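Side-chain contacts in uricase (Bacillus fastidiosus, PDB 4R8X), which catalyses the oxidation of urate by molecular oxygen, the first of three steps that convert urate into (S)-allantoin: residues D[196-201]-D[234-239]; D[204-209]-D[226-231]; D[242-247]-D[297-302]; D[251-256]-D[317-322]. One frame throughout, in Å; residues are numbered along the deposited sequence.

Contact 1 of 4, residues D[196-201]-D[234-239]; sequences RPLYIF and SVFHTL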
loop_
_atom_site.group_PDB
_atom_site.type_symbol
_atom_site.label_atom_id
_atom_site.label_comp_id
_atom_site.label_asym_id
_atom_site.label_seq_id
_atom_site.Cartn_x
_atom_site.Cartn_y
_atom_site.Cartn_z
ATOM N N ARG D 196 -2.882 -13.046 25.280
ATOM C CA ARG D 196 -2.466 -13.225 23.896
ATOM C C ARG D 196 -0.967 -12.982 23.795
ATOM O O ARG D 196 -0.394 -12.281 24.623
ATOM C CB ARG D 196 -3.208 -12.249 22.979
ATOM C CG ARG D 196 -4.712 -12.422 22.954
ATOM C CD ARG D 196 -5.396 -11.355 23.787
ATOM N NE ARG D 196 -5.274 -10.037 23.179
ATOM C CZ ARG D 196 -5.428 -8.899 23.843
ATOM N NH1 ARG D 196 -5.707 -8.928 25.139
ATOM N NH2 ARG D 196 -5.298 -7.736 23.218
ATOM N N PRO D 197 -0.321 -13.557 22.774
ATOM C CA PRO D 197 1.114 -13.311 22.589
ATOM C C PRO D 197 1.370 -11.835 22.280
ATOM O O PRO D 197 0.744 -11.281 21.382
ATOM C CB PRO D 197 1.471 -14.181 21.372
ATOM C CG PRO D 197 0.348 -15.171 21.235
ATOM C CD PRO D 197 -0.871 -14.496 21.780
ATOM N N LEU D 198 2.258 -11.195 23.030
ATOM C CA LEU D 198 2.601 -9.803 22.753
ATOM C C LEU D 198 3.276 -9.638 21.388
ATOM O O LEU D 198 4.293 -10.273 21.100
ATOM C CB LEU D 198 3.498 -9.242 23.854
ATOM C CG LEU D 198 3.809 -7.747 23.758
ATOM C CD1 LEU D 198 2.530 -6.924 23.811
ATOM C CD2 LEU D 198 4.771 -7.321 24.858
ATOM N N TYR D 199 2.694 -8.774 20.560
ATOM C CA TYR D 199 3.160 -8.571 19.199
ATOM C C TYR D 199 3.441 -7.081 19.063
ATOM O O TYR D 199 2.541 -6.259 19.212
ATOM C CB TYR D 199 2.087 -9.057 18.214
ATOM C CG TYR D 199 2.451 -8.982 16.741
ATOM C CD1 TYR D 199 3.773 -8.951 16.313
ATOM C CD2 TYR D 199 1.455 -8.942 15.777
ATOM C CE1 TYR D 199 4.087 -8.878 14.971
ATOM C CE2 TYR D 199 1.765 -8.859 14.434
ATOM C CZ TYR D 199 3.079 -8.832 14.044
ATOM O OH TYR D 199 3.375 -8.741 12.712
ATOM N N ILE D 200 4.704 -6.744 18.798
ATOM C CA ILE D 200 5.162 -5.353 18.803
ATOM C C ILE D 200 5.864 -4.944 17.511
ATOM O O ILE D 200 6.526 -5.758 16.860
ATOM C CB ILE D 200 6.109 -5.066 19.997
ATOM C CG1 ILE D 200 7.405 -5.871 19.870
ATOM C CG2 ILE D 200 5.425 -5.391 21.315
ATOM C CD1 ILE D 200 8.426 -5.591 20.980
ATOM N N PHE D 201 5.681 -3.683 17.134
ATOM C CA PHE D 201 6.470 -3.044 16.086
ATOM C C PHE D 201 7.371 -2.058 16.806
ATOM O O PHE D 201 6.903 -1.355 17.709
ATOM C CB PHE D 201 5.583 -2.254 15.118
ATOM C CG PHE D 201 4.673 -3.101 14.257
ATOM C CD1 PHE D 201 4.577 -4.483 14.416
ATOM C CD2 PHE D 201 3.928 -2.498 13.262
ATOM C CE1 PHE D 201 3.724 -5.233 13.613
ATOM C CE2 PHE D 201 3.084 -3.243 12.451
ATOM C CZ PHE D 201 2.986 -4.611 12.629
ATOM N N SER D 234 16.862 -9.913 21.796
ATOM C CA SER D 234 17.390 -10.677 22.923
ATOM C C SER D 234 16.722 -10.284 24.234
ATOM O O SER D 234 16.369 -11.140 25.046
ATOM C CB SER D 234 18.910 -10.504 23.030
ATOM O OG SER D 234 19.553 -11.032 21.879
ATOM N N VAL D 235 16.536 -8.987 24.430
ATOM C CA VAL D 235 15.867 -8.500 25.626
ATOM C C VAL D 235 14.394 -8.922 25.628
ATOM O O VAL D 235 13.881 -9.376 26.645
ATOM C CB VAL D 235 16.013 -6.976 25.767
ATOM C CG1 VAL D 235 15.164 -6.440 26.938
ATOM C CG2 VAL D 235 17.492 -6.613 25.959
ATOM N N PHE D 236 13.726 -8.812 24.481
ATOM C CA PHE D 236 12.335 -9.265 24.349
ATOM C C PHE D 236 12.221 -10.747 24.738
ATOM O O PHE D 236 11.309 -11.148 25.475
ATOM C CB PHE D 236 11.856 -9.031 22.910
ATOM C CG PHE D 236 10.356 -9.107 22.719
ATOM C CD1 PHE D 236 9.474 -8.874 23.767
ATOM C CD2 PHE D 236 9.831 -9.414 21.466
ATOM C CE1 PHE D 236 8.092 -8.946 23.568
ATOM C CE2 PHE D 236 8.456 -9.487 21.257
ATOM C CZ PHE D 236 7.584 -9.255 22.308
ATOM N N HIS D 237 13.181 -11.549 24.279
ATOM C CA HIS D 237 13.214 -12.986 24.575
ATOM C C HIS D 237 13.371 -13.290 26.059
ATOM O O HIS D 237 12.663 -14.131 26.600
ATOM C CB HIS D 237 14.333 -13.645 23.758
ATOM C CG HIS D 237 14.653 -15.055 24.155
ATOM N ND1 HIS D 237 14.129 -16.154 23.505
ATOM C CD2 HIS D 237 15.488 -15.544 25.102
ATOM C CE1 HIS D 237 14.616 -17.256 24.049
ATOM N NE2 HIS D 237 15.446 -16.912 25.017
ATOM N N THR D 238 14.282 -12.582 26.718
ATOM C CA THR D 238 14.681 -12.916 28.083
ATOM C C THR D 238 13.830 -12.253 29.173
ATOM O O THR D 238 13.464 -12.890 30.165
ATOM C CB THR D 238 16.170 -12.565 28.298
ATOM O OG1 THR D 238 16.977 -13.400 27.462
ATOM C CG2 THR D 238 16.581 -12.759 29.753
ATOM N N LEU D 239 13.502 -10.983 28.976
ATOM C CA LEU D 239 12.797 -10.201 29.985
ATOM C C LEU D 239 11.347 -10.641 30.147
ATOM O O LEU D 239 10.652 -10.891 29.161
ATOM C CB LEU D 239 12.845 -8.714 29.617
ATOM C CG LEU D 239 12.176 -7.702 30.555
ATOM C CD1 LEU D 239 12.987 -7.523 31.831
ATOM C CD2 LEU D 239 11.978 -6.372 29.842
#
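Phe236 turns a ring face onto the tip of Ile200, giving a CH-pi contact in which CD1 of Ile200 stands 3.9 Å from the centroid of the Phe236 ring and only 12° off its normal. The two side chains approach from opposite directions, one from the strand and one from the helix. Ile200 carries CG1 between its backbone N and carbonyl carbon (chi1 65°), and the extended chain beyond takes CD1 over the ring centre. Leu198, two residues earlier on the strand, meets the same ring differently. Its backbone O lies in the ring plane, at the edge, 3.7 Å from Phe236 CZ, while its methyl CD2 comes within 3.9 Å of Phe236 CE1. The ring is thus held by a methyl over its face and a carbonyl oxygen at its edge. With an alanine in place of Phe236, Ile200 CD1 and Leu198 CD2 would probably lose their packing partner and a gap would open between strand and helix. Leu198 also touches Phe179, predicted to bind urate. Leu247 of helix 244-258 packs on both Ile200 and Phe236, Leu171 of strand 156-173 lies against Phe236, and Val135 of a second subunit covers it from across the interface.

Contact 2 of 4, residues D[204-209]-D[226-231]; sequences IGWAYE and EQVRDI
Helix 225-238 passes over strand 198-208 with the CA atoms of Ile204 and Val228 8.1 Å apart, the nearest such pair of the two segments. Val228 fills this gap from the helix side, setting both methyls against Trp206 and sharing CG1 with Ile204. CG2 sits over a face of the Trp206 indole, 3.9 Å from the centroid of the six-membered ring and 11° from its normal, a CH-pi contact. CG1 reaches further along, 3.7 Å from Trp206 CZ3, and also meets Ile204 CG2 at 3.9 Å. Trp206 CG is tucked between the backbone N and the carbonyl carbon (chi1 48°), which brings the outer part of the indole under the valine. Ile204, by contrast, lies alongside Val228 and points the other way, methyl against methyl. Replacing Trp206 with a serine would probably strip Val228 CG2 of its aromatic floor and leave a hole between helix and strand. All three residues are buried, and Ile255 of helix 244-258 closes on Val228 as well. Two antiparallel strands, two consecutive helices and two more strands follow in chain order here, with the helices laid on the sheet: the arrangement of the tunnelling fold (T-fold), to which uricases belong.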
loop_
_atom_site.group_PDB
_atom_site.type_symbol
_atom_site.label_atom_id
_atom_site.label_comp_id
_atom_site.label_asym_id
_atom_site.label_seq_id
_atom_site.Cartn_x
_atom_site.Cartn_y
_atom_site.Cartn_z
ATOM N N ILE D 204 13.694 2.052 16.422
ATOM C CA ILE D 204 14.649 2.435 17.451
ATOM C C ILE D 204 15.669 3.373 16.849
ATOM O O ILE D 204 16.155 3.143 15.743
ATOM C CB ILE D 204 15.373 1.208 18.015
ATOM C CG1 ILE D 204 14.356 0.129 18.412
ATOM C CG2 ILE D 204 16.233 1.606 19.199
ATOM C CD1 ILE D 204 14.989 -1.183 18.848
ATOM N N GLY D 205 15.985 4.444 17.565
ATOM C CA GLY D 205 17.007 5.381 17.132
ATOM C C GLY D 205 18.002 5.651 18.241
ATOM O O GLY D 205 17.723 5.362 19.405
ATOM N N TRP D 206 19.166 6.189 17.885
ATOM C CA TRP D 206 20.183 6.520 18.880
ATOM C C TRP D 206 20.979 7.745 18.449
ATOM O O TRP D 206 20.960 8.126 17.275
ATOM C CB TRP D 206 21.112 5.324 19.146
ATOM C CG TRP D 206 21.635 4.673 17.904
ATOM C CD1 TRP D 206 22.831 4.915 17.281
ATOM C CD2 TRP D 206 20.965 3.680 17.118
ATOM N NE1 TRP D 206 22.948 4.126 16.158
ATOM C CE2 TRP D 206 21.815 3.362 16.034
ATOM C CE3 TRP D 206 19.734 3.026 17.228
ATOM C CZ2 TRP D 206 21.468 2.418 15.067
ATOM C CZ3 TRP D 206 19.383 2.101 16.257
ATOM C CH2 TRP D 206 20.249 1.803 15.194
ATOM N N ALA D 207 21.656 8.361 19.414
ATOM C CA ALA D 207 22.516 9.514 19.162
ATOM C C ALA D 207 23.880 9.252 19.764
ATOM O O ALA D 207 23.980 8.639 20.813
ATOM C CB ALA D 207 21.928 10.791 19.763
ATOM N N TYR D 208 24.918 9.736 19.089
ATOM C CA TYR D 208 26.298 9.592 19.538
ATOM C C TYR D 208 26.765 10.809 20.331
ATOM O O TYR D 208 26.462 11.950 19.969
ATOM C CB TYR D 208 27.219 9.467 18.329
ATOM C CG TYR D 208 27.150 8.164 17.556
ATOM C CD1 TYR D 208 26.187 7.955 16.573
ATOM C CD2 TYR D 208 28.080 7.161 17.778
ATOM C CE1 TYR D 208 26.149 6.761 15.846
ATOM C CE2 TYR D 208 28.062 5.981 17.064
ATOM C CZ TYR D 208 27.087 5.779 16.104
ATOM O OH TYR D 208 27.063 4.605 15.381
ATOM N N GLU D 209 27.519 10.560 21.396
ATOM C CA GLU D 209 28.207 11.641 22.107
ATOM C C GLU D 209 29.206 12.323 21.178
ATOM O O GLU D 209 29.299 13.551 21.147
ATOM C CB GLU D 209 28.923 11.103 23.349
ATOM C CG GLU D 209 29.595 12.175 24.209
ATOM C CD GLU D 209 30.367 11.590 25.375
ATOM O OE1 GLU D 209 30.371 10.351 25.533
ATOM O OE2 GLU D 209 30.971 12.374 26.135
ATOM N N GLU D 226 22.033 -3.366 13.069
ATOM C CA GLU D 226 21.789 -4.794 13.223
ATOM C C GLU D 226 22.104 -5.277 14.631
ATOM O O GLU D 226 21.441 -6.186 15.148
ATOM C CB GLU D 226 22.607 -5.581 12.201
ATOM C CG GLU D 226 22.093 -5.449 10.772
ATOM C CD GLU D 226 22.647 -4.245 10.014
ATOM O OE1 GLU D 226 22.403 -4.172 8.795
ATOM O OE2 GLU D 226 23.319 -3.382 10.616
ATOM N N GLN D 227 23.117 -4.680 15.247
ATOM C CA GLN D 227 23.451 -5.017 16.630
ATOM C C GLN D 227 22.343 -4.576 17.575
ATOM O O GLN D 227 21.974 -5.295 18.508
ATOM C CB GLN D 227 24.762 -4.365 17.047
ATOM C CG GLN D 227 25.955 -4.851 16.281
ATOM C CD GLN D 227 27.229 -4.167 16.728
ATOM O OE1 GLN D 227 27.445 -2.987 16.444
ATOM N NE2 GLN D 227 28.073 -4.902 17.433
ATOM N N VAL D 228 21.804 -3.396 17.312
ATOM C CA VAL D 228 20.720 -2.847 18.111
ATOM C C VAL D 228 19.470 -3.711 17.967
ATOM O O VAL D 228 18.799 -4.009 18.958
ATOM C CB VAL D 228 20.448 -1.385 17.717
ATOM C CG1 VAL D 228 19.195 -0.869 18.387
ATOM C CG2 VAL D 228 21.646 -0.492 18.108
ATOM N N ARG D 229 19.172 -4.128 16.737
ATOM C CA ARG D 229 18.063 -5.044 16.469
ATOM C C ARG D 229 18.240 -6.337 17.270
ATOM O O ARG D 229 17.295 -6.839 17.885
ATOM C CB ARG D 229 17.989 -5.319 14.962
ATOM C CG ARG D 229 16.839 -6.200 14.488
ATOM C CD ARG D 229 17.230 -7.675 14.440
ATOM N NE ARG D 229 18.535 -7.884 13.820
ATOM C CZ ARG D 229 18.758 -7.866 12.510
ATOM N NH1 ARG D 229 17.761 -7.648 11.664
ATOM N NH2 ARG D 229 19.982 -8.067 12.042
ATOM N N ASP D 230 19.452 -6.881 17.263
ATOM C CA ASP D 230 19.742 -8.099 18.015
ATOM C C ASP D 230 19.607 -7.904 19.527
ATOM O O ASP D 230 19.154 -8.814 20.224
ATOM C CB ASP D 230 21.125 -8.646 17.669
ATOM C CG ASP D 230 21.201 -9.200 16.260
ATOM O OD1 ASP D 230 20.135 -9.439 15.642
ATOM O OD2 ASP D 230 22.335 -9.392 15.774
ATOM N N ILE D 231 19.995 -6.735 20.041
ATOM C CA ILE D 231 19.784 -6.449 21.459
ATOM C C ILE D 231 18.285 -6.428 21.767
ATOM O O ILE D 231 17.825 -7.057 22.717
ATOM C CB ILE D 231 20.436 -5.130 21.891
ATOM C CG1 ILE D 231 21.957 -5.253 21.844
ATOM C CG2 ILE D 231 19.990 -4.742 23.304
ATOM C CD1 ILE D 231 22.653 -3.927 22.047
#

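Contact 3 of 4, residues D[242-247]-D[297-302]; sequences KSIQHL and GFQGFS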
loop_
_atom_site.group_PDB
_atom_site.type_symbol
_atom_site.label_atom_id
_atom_site.label_comp_id
_atom_site.label_asym_id
_atom_site.label_seq_id
_atom_site.Cartn_x
_atom_site.Cartn_y
_atom_site.Cartn_z
ATOM N N LYS D 242 6.439 -6.190 31.716
ATOM C CA LYS D 242 5.193 -5.867 32.401
ATOM C C LYS D 242 4.319 -4.991 31.512
ATOM O O LYS D 242 3.167 -4.699 31.836
ATOM C CB LYS D 242 5.494 -5.124 33.704
ATOM C CG LYS D 242 6.333 -5.910 34.701
ATOM C CD LYS D 242 6.883 -4.986 35.785
ATOM C CE LYS D 242 7.844 -5.715 36.714
ATOM N NZ LYS D 242 8.635 -4.756 37.524
ATOM N N SER D 243 4.896 -4.562 30.396
ATOM C CA SER D 243 4.217 -3.728 29.414
ATOM C C SER D 243 5.216 -3.447 28.316
ATOM O O SER D 243 6.401 -3.741 28.463
ATOM C CB SER D 243 3.773 -2.398 30.017
ATOM O OG SER D 243 4.881 -1.707 30.562
ATOM N N ILE D 244 4.742 -2.884 27.214
ATOM C CA ILE D 244 5.654 -2.428 26.177
ATOM C C ILE D 244 6.501 -1.287 26.732
ATOM O O ILE D 244 7.695 -1.197 26.442
ATOM C CB ILE D 244 4.900 -1.975 24.922
ATOM C CG1 ILE D 244 4.165 -3.155 24.297
ATOM C CG2 ILE D 244 5.859 -1.378 23.904
ATOM C CD1 ILE D 244 3.339 -2.762 23.116
ATOM N N GLN D 245 5.879 -0.422 27.533
ATOM C CA GLN D 245 6.585 0.680 28.183
ATOM C C GLN D 245 7.790 0.159 28.950
ATOM O O GLN D 245 8.905 0.639 28.775
ATOM C CB GLN D 245 5.663 1.429 29.151
ATOM C CG GLN D 245 4.613 2.298 28.479
ATOM C CD GLN D 245 3.303 1.576 28.232
ATOM O OE1 GLN D 245 3.277 0.372 27.953
ATOM N NE2 GLN D 245 2.199 2.314 28.333
ATOM N N HIS D 246 7.543 -0.833 29.798
ATOM C CA HIS D 246 8.581 -1.464 30.596
ATOM C C HIS D 246 9.641 -2.128 29.709
ATOM O O HIS D 246 10.839 -1.977 29.933
ATOM C CB HIS D 246 7.917 -2.466 31.544
ATOM C CG HIS D 246 8.875 -3.266 32.369
ATOM N ND1 HIS D 246 8.995 -4.634 32.246
ATOM C CD2 HIS D 246 9.746 -2.896 33.339
ATOM C CE1 HIS D 246 9.900 -5.072 33.105
ATOM N NE2 HIS D 246 10.371 -4.037 33.779
ATOM N N LEU D 247 9.194 -2.848 28.687
ATOM C CA LEU D 247 10.111 -3.510 27.762
ATOM C C LEU D 247 11.105 -2.556 27.103
ATOM O O LEU D 247 12.312 -2.817 27.099
ATOM C CB LEU D 247 9.322 -4.271 26.702
ATOM C CG LEU D 247 10.132 -4.859 25.546
ATOM C CD1 LEU D 247 11.100 -5.925 26.056
ATOM C CD2 LEU D 247 9.189 -5.426 24.510
ATOM N N GLY D 297 -2.131 0.491 20.085
ATOM C CA GLY D 297 -1.405 1.226 21.101
ATOM C C GLY D 297 -0.067 1.671 20.540
ATOM O O GLY D 297 0.508 0.994 19.680
ATOM N N PHE D 298 0.428 2.810 21.014
ATOM C CA PHE D 298 1.768 3.241 20.661
ATOM C C PHE D 298 2.428 3.965 21.826
ATOM O O PHE D 298 1.754 4.480 22.723
ATOM C CB PHE D 298 1.780 4.103 19.388
ATOM C CG PHE D 298 1.148 5.462 19.547
ATOM C CD1 PHE D 298 1.907 6.554 19.927
ATOM C CD2 PHE D 298 -0.202 5.650 19.298
ATOM C CE1 PHE D 298 1.332 7.811 20.061
ATOM C CE2 PHE D 298 -0.796 6.898 19.438
ATOM C CZ PHE D 298 -0.027 7.989 19.815
ATOM N N GLN D 299 3.755 3.974 21.801
ATOM C CA GLN D 299 4.568 4.644 22.809
ATOM C C GLN D 299 5.702 5.385 22.112
ATOM O O GLN D 299 6.217 4.927 21.087
ATOM C CB GLN D 299 5.162 3.629 23.785
ATOM C CG GLN D 299 4.162 2.971 24.729
ATOM C CD GLN D 299 3.424 1.810 24.090
ATOM O OE1 GLN D 299 3.928 1.175 23.170
ATOM N NE2 GLN D 299 2.219 1.527 24.579
ATOM N N GLY D 300 6.085 6.531 22.674
ATOM C CA GLY D 300 7.280 7.254 22.284
ATOM C C GLY D 300 8.089 7.497 23.542
ATOM O O GLY D 300 7.551 7.954 24.548
ATOM N N PHE D 301 9.378 7.180 23.513
ATOM C CA PHE D 301 10.173 7.245 24.736
ATOM C C PHE D 301 11.660 7.315 24.438
ATOM O O PHE D 301 12.137 6.695 23.491
ATOM C CB PHE D 301 9.876 6.008 25.595
ATOM C CG PHE D 301 10.352 6.118 27.018
ATOM C CD1 PHE D 301 9.727 6.969 27.910
ATOM C CD2 PHE D 301 11.416 5.352 27.467
ATOM C CE1 PHE D 301 10.159 7.067 29.224
ATOM C CE2 PHE D 301 11.848 5.441 28.776
ATOM C CZ PHE D 301 11.218 6.300 29.659
ATOM N N SER D 302 12.393 8.073 25.242
ATOM C CA SER D 302 13.847 8.075 25.149
ATOM C C SER D 302 14.490 7.677 26.476
ATOM O O SER D 302 14.010 8.045 27.551
ATOM C CB SER D 302 14.378 9.430 24.670
ATOM O OG SER D 302 14.058 10.468 25.578
#
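Gln299 reaches from strand 296-304 across Ile244 and Gln245, in the first turn of helix 244-258, one of the helices laid on the antiparallel sheet of the T-fold. The CA atoms of Gln245 and Gln299 are 7.0 Å apart, a close approach of helix and strand.

The packing between the segments is largely a matter of van der Waals contact. Ile244 stands roughly perpendicular to Gln299, and its methyl CG2 lies 3.3 Å from Gln299 OE1. That oxygen has its polar partner elsewhere, in a hydrogen bond with Thr269 OG1 of the adjoining strand 262-271, which holds the amide beside the isoleucine. The two glutamines are also set nearly square to each other. Each is bent at its second torsion (chi2 91° in Gln245, 82° in Gln299), so the amides come alongside with their planes 41° apart.

Within 242-247 the hydrogen bonds gather at the start of the helix. Ser243 is the N-cap: its OG accepts from His246 N at 2.9 Å. The ring of His246 is held in turn, its ND1 accepting from Lys242 N at 3.0 Å, while Lys242 CD rests over the ring face.

Gln245 is predicted to bind urate, and Phe58 of a third subunit packs on it. Strand 296-304 pairs with a strand of that same subunit, carrying the sheet across the interface. Where the amides meet, Gln245 OE1 is 3.7 Å from Gln299 NE2, a contact rather than a hydrogen bond, and the two CG methylenes of Gln245 and Gln299 touch at 3.8 Å.

Contact 4 of 4, residues D[251-256]-D[317-322]; sequences IGLTIL and SEYVAL
Tyr319 comes in obliquely to helix 244-258 and sets its ring against two successive residues, Leu253 and Thr254, meeting each in a different way. Leu253 and Tyr319 run antiparallel, side by side: Leu253 CB is 3.7 Å from Tyr319 CE1, and its methyl CD1 is 3.8 Å from Tyr319 CD1. Thr254 instead comes to the rim of the ring, its OG1 in the ring plane and 3.6 Å from Tyr319 CE1. The tyrosine swings its CG away from its own backbone N (chi1 174°), which carries the ring in to the helix and places OH 3.5 Å from Thr254 CA. Beyond that point the phenol OH is hydrogen-bonded to Asp257 OD2, one turn further along.

Thr254 OG1 is itself well satisfied. It bonds to His250 O in the preceding turn and accepts a hydrogen bond of 2.8 Å from a water that also donates to Val320 O, so the water ties helix to tail. Ser317 OG accepts from Tyr319 N at 3.1 Å, an ST turn just before the tyrosine.

The irregular tail thus docks as a strap on the helix, in an enzyme whose C-terminal residues are crucial for thermostability. Leu308 of helix 305-312 flanks Tyr319, Arg258 holds the carboxylate of Leu322, and Val235 of helix 225-238 packs on Thr254.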
loop_
_atom_site.group_PDB
_atom_site.type_symbol
_atom_site.label_atom_id
_atom_site.label_comp_id
_atom_site.label_asym_id
_atom_site.label_seq_id
_atom_site.Cartn_x
_atom_site.Cartn_y
_atom_site.Cartn_z
ATOM N N ILE D 251 15.173 -2.421 26.949
ATOM C CA ILE D 251 15.914 -2.488 25.707
ATOM C C ILE D 251 16.861 -1.289 25.622
ATOM O O ILE D 251 18.043 -1.436 25.285
ATOM C CB ILE D 251 14.978 -2.526 24.488
ATOM C CG1 ILE D 251 14.188 -3.845 24.465
ATOM C CG2 ILE D 251 15.792 -2.347 23.213
ATOM C CD1 ILE D 251 13.071 -3.897 23.409
ATOM N N GLY D 252 16.343 -0.108 25.949
ATOM C CA GLY D 252 17.147 1.098 25.914
ATOM C C GLY D 252 18.332 1.051 26.861
ATOM O O GLY D 252 19.441 1.412 26.475
ATOM N N LEU D 253 18.094 0.616 28.095
ATOM C CA LEU D 253 19.176 0.483 29.075
ATOM C C LEU D 253 20.275 -0.435 28.557
ATOM O O LEU D 253 21.462 -0.156 28.728
ATOM C CB LEU D 253 18.643 -0.073 30.406
ATOM C CG LEU D 253 17.697 0.805 31.225
ATOM C CD1 LEU D 253 17.147 0.007 32.405
ATOM C CD2 LEU D 253 18.378 2.085 31.705
ATOM N N THR D 254 19.871 -1.548 27.955
ATOM C CA THR D 254 20.821 -2.548 27.473
ATOM C C THR D 254 21.672 -1.993 26.338
ATOM O O THR D 254 22.882 -2.214 26.301
ATOM C CB THR D 254 20.112 -3.850 27.033
ATOM O OG1 THR D 254 19.268 -4.311 28.096
ATOM C CG2 THR D 254 21.133 -4.928 26.726
ATOM N N ILE D 255 21.043 -1.266 25.418
ATOM C CA ILE D 255 21.784 -0.655 24.314
ATOM C C ILE D 255 22.809 0.354 24.853
ATOM O O ILE D 255 23.975 0.343 24.462
ATOM C CB ILE D 255 20.834 0.029 23.292
ATOM C CG1 ILE D 255 19.910 -0.990 22.608
ATOM C CG2 ILE D 255 21.637 0.796 22.263
ATOM C CD1 ILE D 255 18.696 -0.367 21.951
ATOM N N LEU D 256 22.367 1.218 25.761
ATOM C CA LEU D 256 23.259 2.182 26.400
ATOM C C LEU D 256 24.417 1.510 27.153
ATOM O O LEU D 256 25.547 2.018 27.168
ATOM C CB LEU D 256 22.448 3.083 27.326
ATOM C CG LEU D 256 21.453 3.992 26.598
ATOM C CD1 LEU D 256 20.476 4.671 27.553
ATOM C CD2 LEU D 256 22.174 5.034 25.747
ATOM N N SER D 317 16.869 -2.059 41.688
ATOM C CA SER D 317 16.811 -2.196 40.233
ATOM C C SER D 317 16.563 -3.632 39.786
ATOM O O SER D 317 17.085 -4.577 40.374
ATOM C CB SER D 317 18.092 -1.663 39.579
ATOM O OG SER D 317 18.052 -1.815 38.168
ATOM N N GLU D 318 15.761 -3.780 38.736
ATOM C CA GLU D 318 15.518 -5.079 38.126
ATOM C C GLU D 318 16.367 -5.266 36.874
ATOM O O GLU D 318 16.356 -6.333 36.266
ATOM C CB GLU D 318 14.035 -5.247 37.787
ATOM C CG GLU D 318 13.130 -5.303 39.003
ATOM C CD GLU D 318 11.673 -5.479 38.632
ATOM O OE1 GLU D 318 11.313 -5.162 37.479
ATOM O OE2 GLU D 318 10.890 -5.939 39.489
ATOM N N TYR D 319 17.104 -4.228 36.490
ATOM C CA TYR D 319 17.931 -4.299 35.293
ATOM C C TYR D 319 19.045 -5.339 35.384
ATOM O O TYR D 319 19.848 -5.332 36.323
ATOM C CB TYR D 319 18.533 -2.933 34.953
ATOM C CG TYR D 319 19.507 -3.009 33.797
ATOM C CD1 TYR D 319 19.057 -3.256 32.508
ATOM C CD2 TYR D 319 20.876 -2.878 34.004
ATOM C CE1 TYR D 319 19.931 -3.339 31.453
ATOM C CE2 TYR D 319 21.765 -2.962 32.949
ATOM C CZ TYR D 319 21.283 -3.199 31.677
ATOM O OH TYR D 319 22.142 -3.288 30.612
ATOM N N VAL D 320 19.084 -6.226 34.392
ATOM C CA VAL D 320 20.150 -7.210 34.262
ATOM C C VAL D 320 20.584 -7.313 32.805
ATOM O O VAL D 320 19.783 -7.138 31.892
ATOM C CB VAL D 320 19.719 -8.613 34.754
ATOM C CG1 VAL D 320 19.415 -8.594 36.249
ATOM C CG2 VAL D 320 18.527 -9.119 33.962
ATOM N N ALA D 321 21.863 -7.587 32.593
ATOM C CA ALA D 321 22.388 -7.784 31.254
ATOM C C ALA D 321 23.295 -9.004 31.245
ATOM O O ALA D 321 23.837 -9.399 32.278
ATOM C CB ALA D 321 23.147 -6.547 30.788
ATOM N N LEU D 322 23.445 -9.612 30.075
ATOM C CA LEU D 322 24.338 -10.754 29.931
ATOM C C LEU D 322 25.765 -10.367 30.303
ATOM O O LEU D 322 26.182 -9.232 30.069
ATOM C CB LEU D 322 24.295 -11.276 28.496
ATOM C CG LEU D 322 22.974 -11.912 28.070
ATOM C CD1 LEU D 322 22.991 -12.247 26.584
ATOM C CD2 LEU D 322 22.702 -13.150 28.907
ATOM O OXT LEU D 322 26.532 -11.173 30.844
HETATM O O HOH W 1 19.643 -6.809 29.230
#

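How the contacts relate
Contacts 1 to 3 join two successive helices to one sheet, and contact 4 adds the C-terminal tail to the second helix. Contacts 1 and 2 join the same strand and helix with centres 17 Å apart, contact 2 nested within the loop that contact 1 closes. Contact 3 adjoins contact 1, its centre 12 Å away, through Leu247 CD2, 3.5 Å from Phe236 CD1. Contact 4 meets contact 2 where Ile231 CG2 and Thr254 CG2 lie 3.6 Å apart. It meets contact 3 through the salt bridge of Lys242 NZ and Glu318 OE1, 2.7 Å long. Contacts 1 and 3 border the predicted urate site, holding Arg196 and Gln245 with Leu198 and Ile244 near Asn271; contacts 2 and 4 lie away from it.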